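Long-range contacts in insecticidal crystal protein Cry7Cal (Bacillus thuringiensis, PDB 5ZI1), which is an insecticidal three-domain crystal toxin active against the locust Locusta migratoria manilensis, and probably binds receptors on its target cells as related toxins do: residues R458-L463 with R513-E518; T247-Q252 with H454-P459; V474-T479 with Q508-R513; S383-S388 with E419-D424. All coordinates share one frame; numbering follows the deposited sequence. Where two conformers were deposited one is given.

Contact 1 of 4, residues R458-L463 with R513-E518; sequences RPDNKL and RLSFSE
Asn461 reaches across to Arg513 with its side chain while its own backbone carbonyl takes up Ser515, and between them these bonds fasten the loop 458-463 to the end of strand 508-513. The asparagine can be followed outward. Asn461 CB already lies 3.2 Å from Arg513 O, CG passes the same carbonyl, and ND2 then donates to it, with ND2 to Arg513 O at 3.2 Å. The acceptor lies in the amide plane. The other tip atom, OD1, turns elsewhere, to Lys475 NZ. The bonds on ND2 and OD1 settle the rotation of the buried amide about CB-CG.

Next along, Lys462 and Ser515 form a single beta bridge. Asn461 O accepts from Ser515 N, and Leu463 N donates to Ser515 O at 2.9 Å in a nearly linear bond (164°). The Ser515 hydroxyl adds a third link, OG donating to Asp460 O at 2.7 Å; OG, anti to the carbonyl carbon of its own residue (chi1 -65°), is thereby brought to Asp460 O. The two Leu463 branches divide the apolar work: CD1 rests 3.9 Å from Phe516 CD2, the two side chains running side by side, and CD2 meets Leu514 CD1 at 4.2 Å.

Both leucines continue inward onto Ile471 of strand 468-472 and Phe597 of strand 589-599, so the bridge lies over the mixed sheet that those strands help to build, with Ala572 packing against Leu463 and Phe516.

Contact 2 of 4, residues T247-Q252 with H454-P459; sequences TELTRQ and HVSVRP
Glu248 and Leu249 meet the type I turn His454-Val457 in a buried loop-to-loop contact near the centre of the chain, where the loop after strand 245-246 passes the end of strand 448-454. Hydrogen bonds and one aromatic contact hold it. Leu249 N donates almost straight (171°) to Ser456 OG, 3.1 Å away, and the same hydroxyl shares a 2.7 Å bond with His454 ND1, so one oxygen ties the 247-252 loop to both the turn and the imidazole. That bond helps fix the ring, whose face then takes Leu249 CD1: the methyl sits over the middle, 3.4 Å from the His454 ring centroid, as a CH-pi contact.

One residue earlier, Glu248 runs out extended beyond CG and crosses Val457 at about a right angle. Its OE2 accepts Arg458 N at 2.9 Å, the donor arriving from above the carboxylate plane, while OE1 forms a salt bridge with Lys475. Arg251 puts a guanidinium face over His454 CB, 3.9 Å above its plane; Asp228 and His430 hold NH2. A water joins the Leu249 and Arg251 carbonyls to His454 N.

Met25 of helix 13-26 packs on Leu249 and Ser456, Pro472 of strand 468-472 covers Glu248, and Arg431 of strand 430-437 touches Arg458, so parts of all three family regions converge here.

Contact 3 of 4, residues V474-T479 with Q508-R513; sequences VKAFET and QVFRMR
Phe477 carries its CG between the backbone N and the carbonyl carbon (chi1 73°), which turns the ring back over strand 508-513, and Arg513, with CG anti to its carbonyl carbon (chi1 -66°) and the chain extended to NE, extends to meet it. The guanidinium lies flat on the ring, planes only 10° apart and centres 4.3 Å apart; it sits off-centre, as a stacked cation-pi pair with NH1 over the face. Lys326 O holds that NH1 from outside. Arg511 CB also reaches the ring, 3.6 Å from Phe477 CE2, so the phenyl meets the aliphatic part of one arginine and the guanidinium of the other.

Beside it, Glu478 and Arg511 run alongside each other. Glu478 OE2 takes Arg511 NE, weakly, at 3.0 Å and Arg511 NH1 at 3.2 Å, making a salt bridge although the two planes are steeply inclined. Gln508 OE1 lies over the centre of one face of this guanidinium. Toward Phe510, Ala476 CB packs 3.8 Å from Phe510 CD1.

Two backbone bonds fix the register: Phe477 N to Arg511 O at 2.9 Å and Arg511 N to Glu478 O at 2.8 Å. Since Phe477 and Glu478 both face Arg511, this is a classic beta bulge, placed where the short edge strand 478-479 joins an antiparallel sheet of the C-terminal beta-sandwich domain of three-domain Cry toxins.

Contact 4 of 4, residues S383-S388 with E419-D424; sequences SSNVLS and EPIYGD
Tyr422 N donates to Asn385 OD1 at 2.7 Å, the sole hydrogen bond between these segments, joining the hairpin turn that links strands 369-382 and 387-393 to a type II turn, Ile421-Asp424. Both belong to the middle domain, the beta-prism of three-domain Cry toxins, and the contact lies at the surface. The donor is tilted moderately from the amide carbonyl plane and the bond is somewhat bent (146° at the hydrogen). Asn385 gets there with CG anti to its own carbonyl carbon, beside the backbone N; the stem runs beside the 419-424 segment, Asn385 CB standing 3.4 Å from Pro420 O. The methyl Ile421 CG2 comes to 3.6 Å from Asn385 OD1, so apolar carbon flanks the acceptor.

Tyr422 projects with CG anti to the backbone N (chi1 -179°), and one ring face then lies against Ser383. Ser383 CA sits 3.7 Å from the Tyr422 ring centroid, 16° off the normal, a CH-pi contact offset toward the rim, and Ser383 N lies over the same face. The Tyr422 side chain also touches Tyr428, Asp353 of strand 352-365, and Arg458 and Pro459 from the loop beyond strand 448-454.

The type II turn is closed by Asp424 N to Ile421 O, with Gly423 at a positive phi; outside the pair, Glu427 accepts Ile421 N and Tyr428 OH bonds Gly423 N. Asn382 OD1 braces the hairpin turn by taking both Ser384 N and Val386 N. At the far end, Leu387 and Pro420 cross at about a right angle, Leu387 CD2 lying 4.2 Å from Pro420 CG.

How the contacts relate
Lys475, in contact 3, ties three of the contacts together: its NZ bonds Asn461 OD1 of contact 1 and Glu248 of contact 2, and Lys475 NZ lies 2.7 Å from Arg458 O, in the stretch those two contacts share. Contacts 1 and 2 follow one another along the chain through Arg458 and Pro459, their centres 14 Å apart, and contacts 1 and 3 likewise share Arg513. Contact 4 joins through Arg458, whose NH1 packs 3.6 Å from Tyr422 CE2. Contacts 3 and 4 do not touch, with nearest atoms about 11 Å apart. An acetate, probably from the crystallisation liquor, lies about 4 Å from Arg251's side chain in contact 2.

Contact 1 of 4, residues R458-L463 with R513-E518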
# COMPACT_ATOMS: atom_id res chain seq x y z
N ARG A 458 -12.09 -2.28 -0.67
CA ARG A 458 -13.51 -2.07 -0.68
C ARG A 458 -14.16 -2.92 0.41
O ARG A 458 -13.65 -3.99 0.76
CB ARG A 458 -14.07 -2.41 -2.06
CG ARG A 458 -13.39 -1.62 -3.20
CD ARG A 458 -13.26 -0.13 -2.84
NE ARG A 458 -14.56 0.41 -2.41
CZ ARG A 458 -14.74 1.45 -1.60
NH1 ARG A 458 -15.98 1.83 -1.28
NH2 ARG A 458 -13.69 2.12 -1.12
N PRO A 459 -15.23 -2.43 1.03
CA PRO A 459 -15.79 -3.15 2.19
C PRO A 459 -16.71 -4.31 1.85
O PRO A 459 -17.10 -5.04 2.77
CB PRO A 459 -16.55 -2.05 2.95
CG PRO A 459 -16.85 -1.00 1.93
CD PRO A 459 -15.70 -1.04 0.95
N ASP A 460 -16.95 -4.58 0.57
CA ASP A 460 -17.94 -5.59 0.20
C ASP A 460 -17.37 -6.92 -0.26
O ASP A 460 -18.11 -7.91 -0.25
CB ASP A 460 -18.86 -5.07 -0.91
CG ASP A 460 -19.78 -3.98 -0.44
OD1 ASP A 460 -20.05 -3.06 -1.23
OD2 ASP A 460 -20.23 -4.05 0.72
N ASN A 461 -16.09 -7.01 -0.62
CA ASN A 461 -15.57 -8.19 -1.31
C ASN A 461 -16.44 -8.54 -2.52
O ASN A 461 -16.76 -9.70 -2.78
CB ASN A 461 -15.43 -9.39 -0.37
CG ASN A 461 -14.24 -9.26 0.54
OD1 ASN A 461 -13.36 -8.42 0.30
ND2 ASN A 461 -14.19 -10.06 1.61
N LYS A 462 -16.79 -7.51 -3.27
CA LYS A 462 -17.61 -7.68 -4.46
C LYS A 462 -16.87 -8.49 -5.52
O LYS A 462 -15.69 -8.25 -5.79
CB LYS A 462 -18.00 -6.31 -5.01
CG LYS A 462 -18.88 -6.36 -6.25
CD LYS A 462 -19.32 -4.97 -6.70
CE LYS A 462 -20.25 -5.07 -7.91
NZ LYS A 462 -20.32 -3.80 -8.67
N LEU A 463 -17.57 -9.45 -6.12
CA LEU A 463 -17.09 -10.10 -7.33
C LEU A 463 -17.53 -9.27 -8.52
O LEU A 463 -18.69 -8.84 -8.58
CB LEU A 463 -17.61 -11.53 -7.47
CG LEU A 463 -17.19 -12.51 -6.39
CD1 LEU A 463 -17.57 -13.91 -6.82
CD2 LEU A 463 -15.70 -12.40 -6.08
N ARG A 513 -16.38 -13.78 3.19
CA ARG A 513 -17.72 -13.52 2.66
C ARG A 513 -17.60 -12.73 1.37
O ARG A 513 -16.84 -11.76 1.31
CB ARG A 513 -18.61 -12.77 3.65
CG ARG A 513 -18.93 -13.56 4.91
CD ARG A 513 -20.26 -13.12 5.57
NE ARG A 513 -20.65 -14.11 6.57
CZ ARG A 513 -20.27 -14.07 7.84
NH1 ARG A 513 -19.53 -13.06 8.28
NH2 ARG A 513 -20.65 -15.03 8.68
N LEU A 514 -18.35 -13.13 0.36
CA LEU A 514 -18.32 -12.47 -0.94
C LEU A 514 -19.66 -11.81 -1.20
O LEU A 514 -20.68 -12.20 -0.64
CB LEU A 514 -17.97 -13.46 -2.06
CG LEU A 514 -16.63 -14.20 -2.08
CD1 LEU A 514 -15.42 -13.26 -2.01
CD2 LEU A 514 -16.55 -15.20 -0.96
N SER A 515 -19.65 -10.79 -2.06
CA SER A 515 -20.85 -10.05 -2.45
C SER A 515 -21.02 -10.19 -3.95
O SER A 515 -20.12 -9.83 -4.71
CB SER A 515 -20.77 -8.57 -2.08
OG SER A 515 -20.72 -8.36 -0.68
N PHE A 516 -22.19 -10.67 -4.38
CA PHE A 516 -22.55 -10.68 -5.79
C PHE A 516 -24.06 -10.57 -5.89
O PHE A 516 -24.79 -10.88 -4.95
CB PHE A 516 -22.03 -11.94 -6.50
CG PHE A 516 -22.08 -13.17 -5.65
CD1 PHE A 516 -23.22 -13.95 -5.60
CD2 PHE A 516 -20.98 -13.55 -4.90
CE1 PHE A 516 -23.27 -15.10 -4.82
CE2 PHE A 516 -21.01 -14.69 -4.10
CZ PHE A 516 -22.16 -15.47 -4.06
N SER A 517 -24.53 -10.10 -7.05
CA SER A 517 -25.97 -9.99 -7.30
C SER A 517 -26.53 -11.34 -7.74
O SER A 517 -27.28 -11.99 -7.00
CB SER A 517 -26.25 -8.92 -8.37
OG SER A 517 -25.77 -7.64 -7.99
N GLU A 518 -26.15 -11.77 -8.94
CA GLU A 518 -26.54 -13.03 -9.55
C GLU A 518 -25.55 -14.13 -9.21
O GLU A 518 -24.43 -13.86 -8.76
CB GLU A 518 -26.63 -12.85 -11.07
CG GLU A 518 -27.18 -11.52 -11.51
CD GLU A 518 -28.58 -11.65 -12.10
OE1 GLU A 518 -29.25 -10.61 -12.28
OE2 GLU A 518 -29.02 -12.77 -12.42

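Contact 2 of 4, residues T247-Q252 with H454-P459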
# COMPACT_ATOMS: atom_id res chain seq x y z
N THR A 247 -7.68 -4.58 -8.03
CA THR A 247 -6.74 -4.89 -6.97
C THR A 247 -6.91 -3.95 -5.78
O THR A 247 -7.48 -2.86 -5.88
CB THR A 247 -5.33 -4.81 -7.50
OG1 THR A 247 -5.11 -3.47 -7.96
CG2 THR A 247 -5.19 -5.75 -8.69
N GLU A 248 -6.39 -4.40 -4.63
CA GLU A 248 -6.47 -3.64 -3.39
C GLU A 248 -5.12 -3.65 -2.69
O GLU A 248 -4.42 -4.67 -2.70
CB GLU A 248 -7.53 -4.21 -2.44
CG GLU A 248 -8.83 -4.65 -3.10
CD GLU A 248 -9.91 -4.98 -2.06
OE1 GLU A 248 -9.60 -5.71 -1.07
OE2 GLU A 248 -11.07 -4.49 -2.22
N LEU A 249 -4.77 -2.52 -2.07
CA LEU A 249 -3.60 -2.38 -1.20
C LEU A 249 -4.07 -2.44 0.25
O LEU A 249 -4.65 -1.47 0.75
CB LEU A 249 -2.90 -1.05 -1.45
CG LEU A 249 -2.48 -0.71 -2.87
CD1 LEU A 249 -2.14 0.78 -2.97
CD2 LEU A 249 -1.28 -1.59 -3.29
N THR A 250 -3.79 -3.53 0.94
CA THR A 250 -4.29 -3.73 2.29
C THR A 250 -3.33 -3.26 3.37
O THR A 250 -3.62 -3.46 4.55
CB THR A 250 -4.59 -5.20 2.52
OG1 THR A 250 -3.38 -5.95 2.34
CG2 THR A 250 -5.64 -5.70 1.53
N ARG A 251 -2.19 -2.70 3.01
CA ARG A 251 -1.19 -2.34 4.00
C ARG A 251 -1.64 -1.11 4.80
O ARG A 251 -2.30 -0.21 4.27
CB ARG A 251 0.16 -2.08 3.34
CG ARG A 251 0.37 -0.69 2.73
CD ARG A 251 -0.55 -0.43 1.56
NE ARG A 251 -0.37 0.89 0.94
CZ ARG A 251 -0.86 2.04 1.41
NH1 ARG A 251 -1.55 2.07 2.55
NH2 ARG A 251 -0.64 3.16 0.74
N GLN A 252 -1.28 -1.09 6.08
CA GLN A 252 -1.61 0.01 6.98
C GLN A 252 -0.36 0.84 7.24
O GLN A 252 0.68 0.30 7.62
CB GLN A 252 -2.18 -0.53 8.29
CG GLN A 252 -2.53 0.52 9.37
CD GLN A 252 -3.15 -0.14 10.60
OE1 GLN A 252 -4.35 -0.03 10.84
NE2 GLN A 252 -2.33 -0.85 11.37
N HIS A 454 -5.65 2.11 2.71
CA HIS A 454 -5.80 2.64 1.36
C HIS A 454 -7.23 2.47 0.87
O HIS A 454 -7.87 1.44 1.11
CB HIS A 454 -4.83 1.91 0.43
CG HIS A 454 -4.60 2.60 -0.88
ND1 HIS A 454 -5.21 2.20 -2.05
CD2 HIS A 454 -3.79 3.63 -1.21
CE1 HIS A 454 -4.81 2.97 -3.04
NE2 HIS A 454 -3.94 3.84 -2.56
N VAL A 455 -7.74 3.48 0.15
CA VAL A 455 -9.16 3.46 -0.23
C VAL A 455 -9.46 2.48 -1.36
O VAL A 455 -10.64 2.20 -1.64
CB VAL A 455 -9.60 4.92 -0.52
CG1 VAL A 455 -11.01 5.01 -1.08
CG2 VAL A 455 -9.54 5.72 0.77
N SER A 456 -8.43 1.89 -1.99
CA SER A 456 -8.70 0.84 -2.97
C SER A 456 -9.31 -0.39 -2.33
O SER A 456 -9.98 -1.17 -3.02
CB SER A 456 -7.41 0.45 -3.71
OG SER A 456 -6.45 -0.03 -2.79
N VAL A 457 -9.10 -0.60 -1.04
CA VAL A 457 -9.78 -1.69 -0.36
C VAL A 457 -11.25 -1.36 -0.24
O VAL A 457 -11.63 -0.29 0.25
CB VAL A 457 -9.18 -1.94 1.03
CG1 VAL A 457 -9.76 -3.22 1.61
CG2 VAL A 457 -7.67 -1.95 0.94
N ARG A 458 -12.09 -2.28 -0.67
CA ARG A 458 -13.51 -2.07 -0.68
C ARG A 458 -14.16 -2.92 0.41
O ARG A 458 -13.65 -3.99 0.76
CB ARG A 458 -14.07 -2.41 -2.06
CG ARG A 458 -13.39 -1.62 -3.20
CD ARG A 458 -13.26 -0.13 -2.84
NE ARG A 458 -14.56 0.41 -2.41
CZ ARG A 458 -14.74 1.45 -1.60
NH1 ARG A 458 -15.98 1.83 -1.28
NH2 ARG A 458 -13.69 2.12 -1.12
N PRO A 459 -15.23 -2.43 1.03
CA PRO A 459 -15.79 -3.15 2.19
C PRO A 459 -16.71 -4.31 1.85
O PRO A 459 -17.10 -5.04 2.77
CB PRO A 459 -16.55 -2.05 2.95
CG PRO A 459 -16.85 -1.00 1.93
CD PRO A 459 -15.70 -1.04 0.95
O HOH W 1 -10.51 -1.69 -5.55
O HOH W 2 -4.76 -0.56 3.08

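Contact 3 of 4, residues V474-T479 with Q508-R513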
# COMPACT_ATOMS: atom_id res chain seq x y z
N VAL A 474 -6.11 -11.63 3.13
CA VAL A 474 -6.40 -10.94 4.38
C VAL A 474 -7.77 -10.29 4.38
O VAL A 474 -8.24 -9.88 5.45
CB VAL A 474 -5.30 -9.92 4.73
CG1 VAL A 474 -4.00 -10.64 4.99
CG2 VAL A 474 -5.12 -8.90 3.64
N LYS A 475 -8.46 -10.21 3.23
CA LYS A 475 -9.86 -9.78 3.22
C LYS A 475 -10.80 -10.81 3.85
O LYS A 475 -12.00 -10.51 4.00
CB LYS A 475 -10.33 -9.46 1.80
CG LYS A 475 -9.62 -8.27 1.12
CD LYS A 475 -9.86 -6.96 1.89
CE LYS A 475 -11.33 -6.52 1.88
NZ LYS A 475 -11.80 -5.97 0.55
N ALA A 476 -10.30 -11.98 4.23
CA ALA A 476 -11.04 -12.93 5.05
C ALA A 476 -11.52 -12.27 6.35
O ALA A 476 -11.13 -11.15 6.69
CB ALA A 476 -10.17 -14.14 5.39
N PHE A 477 -12.37 -13.01 7.09
CA PHE A 477 -12.79 -12.58 8.42
C PHE A 477 -12.48 -13.59 9.51
O PHE A 477 -12.70 -13.28 10.69
CB PHE A 477 -14.30 -12.26 8.44
CG PHE A 477 -15.19 -13.48 8.38
CD1 PHE A 477 -15.57 -14.14 9.54
CD2 PHE A 477 -15.64 -13.95 7.16
CE1 PHE A 477 -16.38 -15.25 9.49
CE2 PHE A 477 -16.45 -15.06 7.10
CZ PHE A 477 -16.82 -15.72 8.26
N GLU A 478 -11.98 -14.77 9.16
CA GLU A 478 -11.58 -15.76 10.15
C GLU A 478 -10.55 -16.69 9.54
O GLU A 478 -10.58 -16.98 8.34
CB GLU A 478 -12.80 -16.54 10.65
CG GLU A 478 -12.49 -17.55 11.75
CD GLU A 478 -13.77 -18.17 12.32
OE1 GLU A 478 -14.74 -17.42 12.55
OE2 GLU A 478 -13.79 -19.41 12.53
N THR A 479 -9.62 -17.14 10.39
CA THR A 479 -8.62 -18.13 10.04
C THR A 479 -8.64 -19.22 11.10
O THR A 479 -9.20 -19.05 12.18
CB THR A 479 -7.19 -17.55 9.96
OG1 THR A 479 -6.75 -17.21 11.28
CG2 THR A 479 -7.15 -16.30 9.08
N GLN A 508 -9.31 -26.64 7.06
CA GLN A 508 -9.79 -25.29 6.79
C GLN A 508 -8.72 -24.25 7.09
O GLN A 508 -8.10 -24.28 8.15
CB GLN A 508 -11.05 -25.00 7.60
CG GLN A 508 -11.71 -23.70 7.21
CD GLN A 508 -13.16 -23.60 7.67
OE1 GLN A 508 -13.52 -22.67 8.41
NE2 GLN A 508 -13.99 -24.53 7.23
N VAL A 509 -8.50 -23.34 6.14
CA VAL A 509 -7.52 -22.27 6.33
C VAL A 509 -8.20 -20.98 6.75
O VAL A 509 -7.86 -20.40 7.79
CB VAL A 509 -6.67 -22.05 5.07
CG1 VAL A 509 -5.74 -20.87 5.28
CG2 VAL A 509 -5.89 -23.33 4.71
N PHE A 510 -9.15 -20.49 5.95
CA PHE A 510 -9.80 -19.24 6.30
C PHE A 510 -11.25 -19.23 5.83
O PHE A 510 -11.68 -20.08 5.05
CB PHE A 510 -9.03 -18.03 5.75
CG PHE A 510 -9.06 -17.87 4.24
CD1 PHE A 510 -10.23 -17.52 3.57
CD2 PHE A 510 -7.90 -17.98 3.50
CE1 PHE A 510 -10.24 -17.33 2.20
CE2 PHE A 510 -7.91 -17.79 2.13
CZ PHE A 510 -9.08 -17.47 1.49
N ARG A 511 -12.00 -18.23 6.32
CA ARG A 511 -13.34 -17.94 5.82
C ARG A 511 -13.40 -16.53 5.28
O ARG A 511 -12.80 -15.61 5.84
CB ARG A 511 -14.41 -18.02 6.88
CG ARG A 511 -14.05 -18.83 8.07
CD ARG A 511 -15.31 -19.24 8.74
NE ARG A 511 -15.07 -20.04 9.93
CZ ARG A 511 -15.77 -21.12 10.23
NH1 ARG A 511 -15.49 -21.80 11.33
NH2 ARG A 511 -16.74 -21.52 9.40
N MET A 512 -14.23 -16.35 4.26
CA MET A 512 -14.36 -15.08 3.57
C MET A 512 -15.79 -14.97 3.08
O MET A 512 -16.36 -15.97 2.63
CB MET A 512 -13.35 -15.02 2.42
CG MET A 512 -13.39 -13.79 1.56
SD MET A 512 -12.13 -13.93 0.26
CE MET A 512 -10.62 -13.61 1.17
N ARG A 513 -16.38 -13.78 3.19
CA ARG A 513 -17.72 -13.52 2.66
C ARG A 513 -17.60 -12.73 1.37
O ARG A 513 -16.84 -11.76 1.31
CB ARG A 513 -18.61 -12.77 3.65
CG ARG A 513 -18.93 -13.56 4.91
CD ARG A 513 -20.26 -13.12 5.57
NE ARG A 513 -20.65 -14.11 6.57
CZ ARG A 513 -20.27 -14.07 7.84
NH1 ARG A 513 -19.53 -13.06 8.28
NH2 ARG A 513 -20.65 -15.03 8.68
O HOH W 3 -14.79 -11.57 4.22

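Contact 4 of 4, residues S383-S388 with E419-D424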
# COMPACT_ATOMS: atom_id res chain seq x y z
N SER A 383 -21.30 6.25 2.83
CA SER A 383 -21.64 5.65 1.54
C SER A 383 -22.66 6.46 0.76
O SER A 383 -22.73 6.32 -0.47
CB SER A 383 -22.17 4.24 1.78
OG SER A 383 -22.51 4.09 3.14
N SER A 384 -23.43 7.32 1.43
CA SER A 384 -24.36 8.20 0.75
C SER A 384 -23.72 9.50 0.28
O SER A 384 -24.42 10.35 -0.27
CB SER A 384 -25.54 8.52 1.67
OG SER A 384 -26.02 7.33 2.28
N ASN A 385 -22.41 9.67 0.50
CA ASN A 385 -21.65 10.88 0.17
C ASN A 385 -22.02 12.06 1.05
O ASN A 385 -21.89 13.21 0.64
CB ASN A 385 -21.80 11.29 -1.30
CG ASN A 385 -21.58 10.14 -2.27
OD1 ASN A 385 -20.58 9.43 -2.19
ND2 ASN A 385 -22.53 9.95 -3.18
N VAL A 386 -22.46 11.82 2.28
CA VAL A 386 -22.79 12.93 3.17
C VAL A 386 -21.60 13.19 4.09
O VAL A 386 -21.13 12.29 4.79
CB VAL A 386 -24.11 12.67 3.92
CG1 VAL A 386 -25.16 12.20 2.95
CG2 VAL A 386 -23.98 11.64 5.01
N LEU A 387 -21.08 14.41 4.04
CA LEU A 387 -19.98 14.79 4.91
C LEU A 387 -20.42 14.83 6.36
O LEU A 387 -21.54 15.26 6.69
CB LEU A 387 -19.42 16.15 4.51
CG LEU A 387 -18.86 16.21 3.10
CD1 LEU A 387 -18.25 17.57 2.85
CD2 LEU A 387 -17.83 15.11 2.90
N SER A 388 -19.55 14.36 7.24
CA SER A 388 -19.76 14.45 8.68
C SER A 388 -18.48 14.93 9.34
O SER A 388 -17.39 14.87 8.77
CB SER A 388 -20.20 13.11 9.27
OG SER A 388 -19.15 12.17 9.18
N GLU A 419 -18.75 18.50 -4.23
CA GLU A 419 -19.70 17.49 -3.77
C GLU A 419 -18.94 16.17 -3.67
O GLU A 419 -18.96 15.36 -4.61
CB GLU A 419 -20.90 17.39 -4.71
CG GLU A 419 -21.61 18.70 -4.94
CD GLU A 419 -22.98 18.74 -4.27
OE1 GLU A 419 -23.26 17.84 -3.45
OE2 GLU A 419 -23.76 19.67 -4.56
N PRO A 420 -18.23 15.94 -2.57
CA PRO A 420 -17.33 14.79 -2.51
C PRO A 420 -18.08 13.47 -2.60
O PRO A 420 -19.26 13.37 -2.26
CB PRO A 420 -16.64 14.95 -1.15
CG PRO A 420 -16.68 16.43 -0.90
CD PRO A 420 -18.03 16.85 -1.43
N ILE A 421 -17.36 12.44 -3.06
CA ILE A 421 -17.92 11.13 -3.35
C ILE A 421 -17.16 10.08 -2.54
O ILE A 421 -15.94 9.94 -2.68
CB ILE A 421 -17.85 10.80 -4.86
CG1 ILE A 421 -18.45 11.94 -5.69
CG2 ILE A 421 -18.52 9.46 -5.17
CD1 ILE A 421 -18.23 11.80 -7.18
N TYR A 422 -17.89 9.35 -1.70
CA TYR A 422 -17.37 8.20 -0.98
C TYR A 422 -16.66 7.22 -1.91
O TYR A 422 -17.24 6.75 -2.89
CB TYR A 422 -18.54 7.49 -0.28
CG TYR A 422 -18.21 6.27 0.55
CD1 TYR A 422 -17.85 6.40 1.89
CD2 TYR A 422 -18.33 4.99 0.02
CE1 TYR A 422 -17.58 5.28 2.66
CE2 TYR A 422 -18.07 3.86 0.79
CZ TYR A 422 -17.69 4.01 2.11
OH TYR A 422 -17.43 2.90 2.88
N GLY A 423 -15.41 6.90 -1.58
CA GLY A 423 -14.66 5.90 -2.31
C GLY A 423 -13.82 6.42 -3.45
O GLY A 423 -13.04 5.66 -4.01
N ASP A 424 -13.93 7.70 -3.78
CA ASP A 424 -13.21 8.30 -4.91
C ASP A 424 -11.75 8.53 -4.52
O ASP A 424 -11.42 9.48 -3.80
CB ASP A 424 -13.90 9.60 -5.32
CG ASP A 424 -13.29 10.22 -6.57
OD1 ASP A 424 -12.43 9.57 -7.21
OD2 ASP A 424 -13.68 11.35 -6.91